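Local coordinates for protein endonuclease Bse634IR (Geobacillus stearothermophilus, PDB 3V1Z) that probably acts as a metal-dependent restriction endonuclease that recognises a degenerate DNA sequence and cuts the duplex, at residues T77-M82 / L197-R202. The protein carries 1 engineered substitution. Residues are numbered along the deposited sequence; the frame is centred on the assembly and turned at random.
Sequences TWFEVM and LKTSLR. With nucleotides of chain C.
S200 OG is held between OP2 of DG8 of chain C, at 3.1 Å, and R205 NH2, directly after T199, the residue that joins this phosphate-binding turn to F79. T199 N donates to OP1 of DC7 at 2.9 Å in a nearly straight bond (162°). OG1 of T199 lies so close to DG8 OP1 (2.5 Å) that the geometry of this bond is doubtful. With chi1 at 63°, T199 turns OG1 to the DG8 phosphate, while CG2 touches both DC7 OP1 and, at 3.6 Å, F79 CB. Setting CG of F79 anti to its N (chi1 -167°) carries the ring across the K198-T199 backbone, with T199 CA over one face. L197 CB meets the ring obliquely, 4.0 Å from F79 CE2. The aromatic side chain thus packs directly behind the turn. Farther along, R202 reads DG9 along the base edge that carries O6 and N7: R202 NE bonds O6 at 2.8 Å and NH2 bonds N7 at 3.1 Å, the bidentate pattern that singles out guanine. One guanidinium face covers the N7 side of DG8, and R202 NH1, above the plane of the L201 carbonyl, bonds L201 O at 2.8 Å and helps fix the rotation. L197 belongs to a calcium site seen for this protein, though no ion is bound to this chain; L197 N bonds OD2 of D146, another residue of that site, as expected of a PD-(D/E)XK nuclease core. Helix 68-93, backed by helices 26-34 and 43-60, packs mainly through F79, with E80 more loosely beside L197, against the turn and the end of strand 191-198, which lies between 147-151 and 235-240 at the centre of the mixed sheet.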
loop_
_atom_site.group_PDB
_atom_site.type_symbol
_atom_site.label_atom_id
_atom_site.label_comp_id
_atom_site.label_asym_id
_atom_site.label_seq_id
_atom_site.Cartn_x
_atom_site.Cartn_y
_atom_site.Cartn_z
ATOM N N THR A 77 15.431 -6.767 2.130
ATOM C CA THR A 77 15.989 -7.877 2.917
ATOM C C THR A 77 17.186 -7.452 3.785
ATOM O O THR A 77 17.317 -7.888 4.936
ATOM C CB THR A 77 16.402 -9.060 1.999
ATOM O OG1 THR A 77 15.229 -9.657 1.442
ATOM C CG2 THR A 77 17.167 -10.117 2.767
ATOM N N TRP A 78 18.057 -6.614 3.230
ATOM C CA TRP A 78 19.214 -6.134 3.978
ATOM C C TRP A 78 18.778 -5.415 5.257
ATOM O O TRP A 78 19.198 -5.791 6.348
ATOM C CB TRP A 78 20.101 -5.224 3.124
ATOM C CG TRP A 78 20.816 -5.912 2.002
ATOM C CD1 TRP A 78 21.173 -7.229 1.934
ATOM C CD2 TRP A 78 21.290 -5.302 0.797
ATOM N NE1 TRP A 78 21.827 -7.481 0.751
ATOM C CE2 TRP A 78 21.915 -6.312 0.035
ATOM C CE3 TRP A 78 21.242 -3.994 0.284
ATOM C CZ2 TRP A 78 22.499 -6.060 -1.222
ATOM C CZ3 TRP A 78 21.814 -3.741 -0.970
ATOM C CH2 TRP A 78 22.429 -4.776 -1.708
ATOM N N PHE A 79 17.930 -4.401 5.101
ATOM C CA PHE A 79 17.355 -3.646 6.217
ATOM C C PHE A 79 16.705 -4.568 7.266
ATOM O O PHE A 79 16.971 -4.437 8.455
ATOM C CB PHE A 79 16.360 -2.607 5.671
ATOM C CG PHE A 79 15.922 -1.566 6.673
ATOM C CD1 PHE A 79 16.842 -0.707 7.268
ATOM C CD2 PHE A 79 14.578 -1.420 6.985
ATOM C CE1 PHE A 79 16.427 0.264 8.189
ATOM C CE2 PHE A 79 14.149 -0.458 7.897
ATOM C CZ PHE A 79 15.077 0.391 8.502
ATOM N N GLU A 80 15.890 -5.524 6.822
ATOM C CA GLU A 80 15.229 -6.451 7.755
ATOM C C GLU A 80 16.228 -7.303 8.541
ATOM O O GLU A 80 16.069 -7.494 9.749
ATOM C CB GLU A 80 14.204 -7.327 7.037
ATOM C CG GLU A 80 12.980 -6.557 6.547
ATOM C CD GLU A 80 12.335 -7.181 5.310
ATOM O OE1 GLU A 80 12.420 -8.416 5.134
ATOM O OE2 GLU A 80 11.750 -6.423 4.504
ATOM N N VAL A 81 17.259 -7.795 7.859
ATOM C CA VAL A 81 18.294 -8.607 8.501
ATOM C C VAL A 81 19.154 -7.762 9.455
ATOM O O VAL A 81 19.458 -8.195 10.568
ATOM C CB VAL A 81 19.153 -9.385 7.466
ATOM C CG1 VAL A 81 20.306 -10.107 8.140
ATOM C CG2 VAL A 81 18.291 -10.396 6.709
ATOM N N MET A 82 19.513 -6.551 9.037
ATOM C CA MET A 82 20.225 -5.621 9.917
ATOM C C MET A 82 19.446 -5.402 11.216
ATOM O O MET A 82 20.027 -5.436 12.301
ATOM C CB MET A 82 20.476 -4.281 9.215
ATOM C CG MET A 82 21.619 -4.277 8.197
ATOM S SD MET A 82 21.633 -2.719 7.264
ATOM C CE MET A 82 22.863 -3.094 6.018
ATOM N N LEU A 197 8.801 -2.382 8.775
ATOM C CA LEU A 197 10.132 -1.882 8.449
ATOM C C LEU A 197 10.230 -1.494 6.980
ATOM O O LEU A 197 10.008 -2.323 6.095
ATOM C CB LEU A 197 11.185 -2.947 8.791
ATOM C CG LEU A 197 11.270 -3.416 10.253
ATOM C CD1 LEU A 197 12.171 -4.633 10.368
ATOM C CD2 LEU A 197 11.754 -2.294 11.165
ATOM N N LYS A 198 10.574 -0.232 6.722
ATOM C CA LYS A 198 10.672 0.261 5.351
ATOM C C LYS A 198 11.933 1.066 5.116
ATOM O O LYS A 198 12.227 1.980 5.871
ATOM C CB LYS A 198 9.435 1.087 4.999
ATOM C CG LYS A 198 8.251 0.244 4.536
ATOM C CD LYS A 198 6.944 0.872 4.955
ATOM C CE LYS A 198 5.808 0.518 4.001
ATOM N NZ LYS A 198 5.633 -0.945 3.842
ATOM N N THR A 199 12.680 0.730 4.067
ATOM C CA THR A 199 13.871 1.511 3.726
ATOM C C THR A 199 13.494 2.946 3.357
ATOM O O THR A 199 14.220 3.889 3.670
ATOM C CB THR A 199 14.697 0.872 2.587
ATOM O OG1 THR A 199 13.916 0.836 1.390
ATOM C CG2 THR A 199 15.129 -0.547 2.954
ATOM N N SER A 200 12.345 3.105 2.704
ATOM C CA SER A 200 11.833 4.422 2.358
ATOM C C SER A 200 10.320 4.387 2.405
ATOM O O SER A 200 9.716 3.303 2.440
ATOM C CB SER A 200 12.307 4.841 0.963
ATOM O OG SER A 200 11.667 4.080 -0.046
ATOM N N LEU A 201 9.714 5.575 2.396
ATOM C CA LEU A 201 8.258 5.683 2.353
ATOM C C LEU A 201 7.768 6.371 1.083
ATOM O O LEU A 201 8.507 7.134 0.457
ATOM C CB LEU A 201 7.725 6.415 3.590
ATOM C CG LEU A 201 7.895 5.783 4.971
ATOM C CD1 LEU A 201 7.381 6.735 6.022
ATOM C CD2 LEU A 201 7.151 4.449 5.064
ATOM N N ARG A 202 6.534 6.060 0.695
ATOM C CA ARG A 202 5.804 6.803 -0.332
ATOM C C ARG A 202 4.411 7.074 0.227
ATOM O O ARG A 202 3.945 6.298 1.072
ATOM C CB ARG A 202 5.692 5.998 -1.630
ATOM C CG ARG A 202 6.993 5.757 -2.384
ATOM C CD ARG A 202 7.577 7.033 -2.959
ATOM N NE ARG A 202 8.822 6.773 -3.676
ATOM C CZ ARG A 202 10.028 6.749 -3.111
ATOM N NH1 ARG A 202 10.166 6.977 -1.810
ATOM N NH2 ARG A 202 11.098 6.505 -3.850
ATOM P P DC C 7 10.806 -2.155 1.970
ATOM O OP1 DC C 7 11.834 -1.789 2.965
ATOM O OP2 DC C 7 9.362 -1.922 2.209
ATOM O "O5'" DC C 7 11.191 -1.480 0.586
ATOM C "C5'" DC C 7 12.489 -1.687 0.001
ATOM C "C4'" DC C 7 12.503 -0.969 -1.328
ATOM O "O4'" DC C 7 11.568 -1.628 -2.218
ATOM C "C3'" DC C 7 12.068 0.501 -1.222
ATOM O "O3'" DC C 7 12.796 1.327 -2.095
ATOM C "C2'" DC C 7 10.639 0.474 -1.736
ATOM C "C1'" DC C 7 10.721 -0.640 -2.771
ATOM N N1 DC C 7 9.358 -1.156 -3.089
ATOM C C2 DC C 7 8.938 -1.196 -4.427
ATOM O O2 DC C 7 9.719 -0.837 -5.326
ATOM N N3 DC C 7 7.683 -1.645 -4.696
ATOM C C4 DC C 7 6.874 -2.028 -3.703
ATOM N N4 DC C 7 5.655 -2.457 -4.021
ATOM C C5 DC C 7 7.282 -1.985 -2.338
ATOM C C6 DC C 7 8.524 -1.548 -2.078
ATOM P P DG C 8 14.294 1.795 -1.840
ATOM O OP1 DG C 8 14.974 0.940 -0.844
ATOM O OP2 DG C 8 14.242 3.271 -1.661
ATOM O "O5'" DG C 8 14.912 1.339 -3.239
ATOM C "C5'" DG C 8 15.440 2.232 -4.147
ATOM C "C4'" DG C 8 14.832 2.066 -5.528
ATOM O "O4'" DG C 8 13.416 1.724 -5.511
ATOM C "C3'" DG C 8 14.928 3.401 -6.222
ATOM O "O3'" DG C 8 15.415 3.223 -7.538
ATOM C "C2'" DG C 8 13.513 3.975 -6.134
ATOM C "C1'" DG C 8 12.668 2.706 -6.188
ATOM N N9 DG C 8 11.380 2.849 -5.514
ATOM C C8 DG C 8 11.155 3.318 -4.237
ATOM N N7 DG C 8 9.899 3.342 -3.898
ATOM C C5 DG C 8 9.237 2.858 -5.020
ATOM C C6 DG C 8 7.850 2.651 -5.252
ATOM O O6 DG C 8 6.906 2.859 -4.472
ATOM N N1 DG C 8 7.605 2.146 -6.536
ATOM C C2 DG C 8 8.584 1.876 -7.478
ATOM N N2 DG C 8 8.189 1.387 -8.667
ATOM N N3 DG C 8 9.880 2.069 -7.264
ATOM C C4 DG C 8 10.136 2.554 -6.024
ATOM P P DG C 9 16.198 4.470 -8.130
ATOM O OP1 DG C 9 17.444 3.932 -8.713
ATOM O OP2 DG C 9 16.228 5.567 -7.135
ATOM O "O5'" DG C 9 15.210 4.980 -9.273
ATOM C "C5'" DG C 9 14.817 4.183 -10.364
ATOM C "C4'" DG C 9 13.741 4.933 -11.118
ATOM O "O4'" DG C 9 12.510 4.785 -10.367
ATOM C "C3'" DG C 9 13.989 6.436 -11.256
ATOM O "O3'" DG C 9 13.697 6.887 -12.589
ATOM C "C2'" DG C 9 13.064 7.041 -10.195
ATOM C "C1'" DG C 9 11.907 6.050 -10.230
ATOM N N9 DG C 9 11.088 6.037 -9.020
ATOM C C8 DG C 9 11.518 6.198 -7.722
ATOM N N7 DG C 9 10.557 6.142 -6.852
ATOM C C5 DG C 9 9.416 5.929 -7.621
ATOM C C6 DG C 9 8.060 5.790 -7.227
ATOM O O6 DG C 9 7.619 5.819 -6.074
ATOM N N1 DG C 9 7.200 5.598 -8.320
ATOM C C2 DG C 9 7.618 5.543 -9.640
ATOM N N2 DG C 9 6.688 5.344 -10.588
ATOM N N3 DG C 9 8.888 5.676 -10.012
ATOM C C4 DG C 9 9.727 5.859 -8.957
#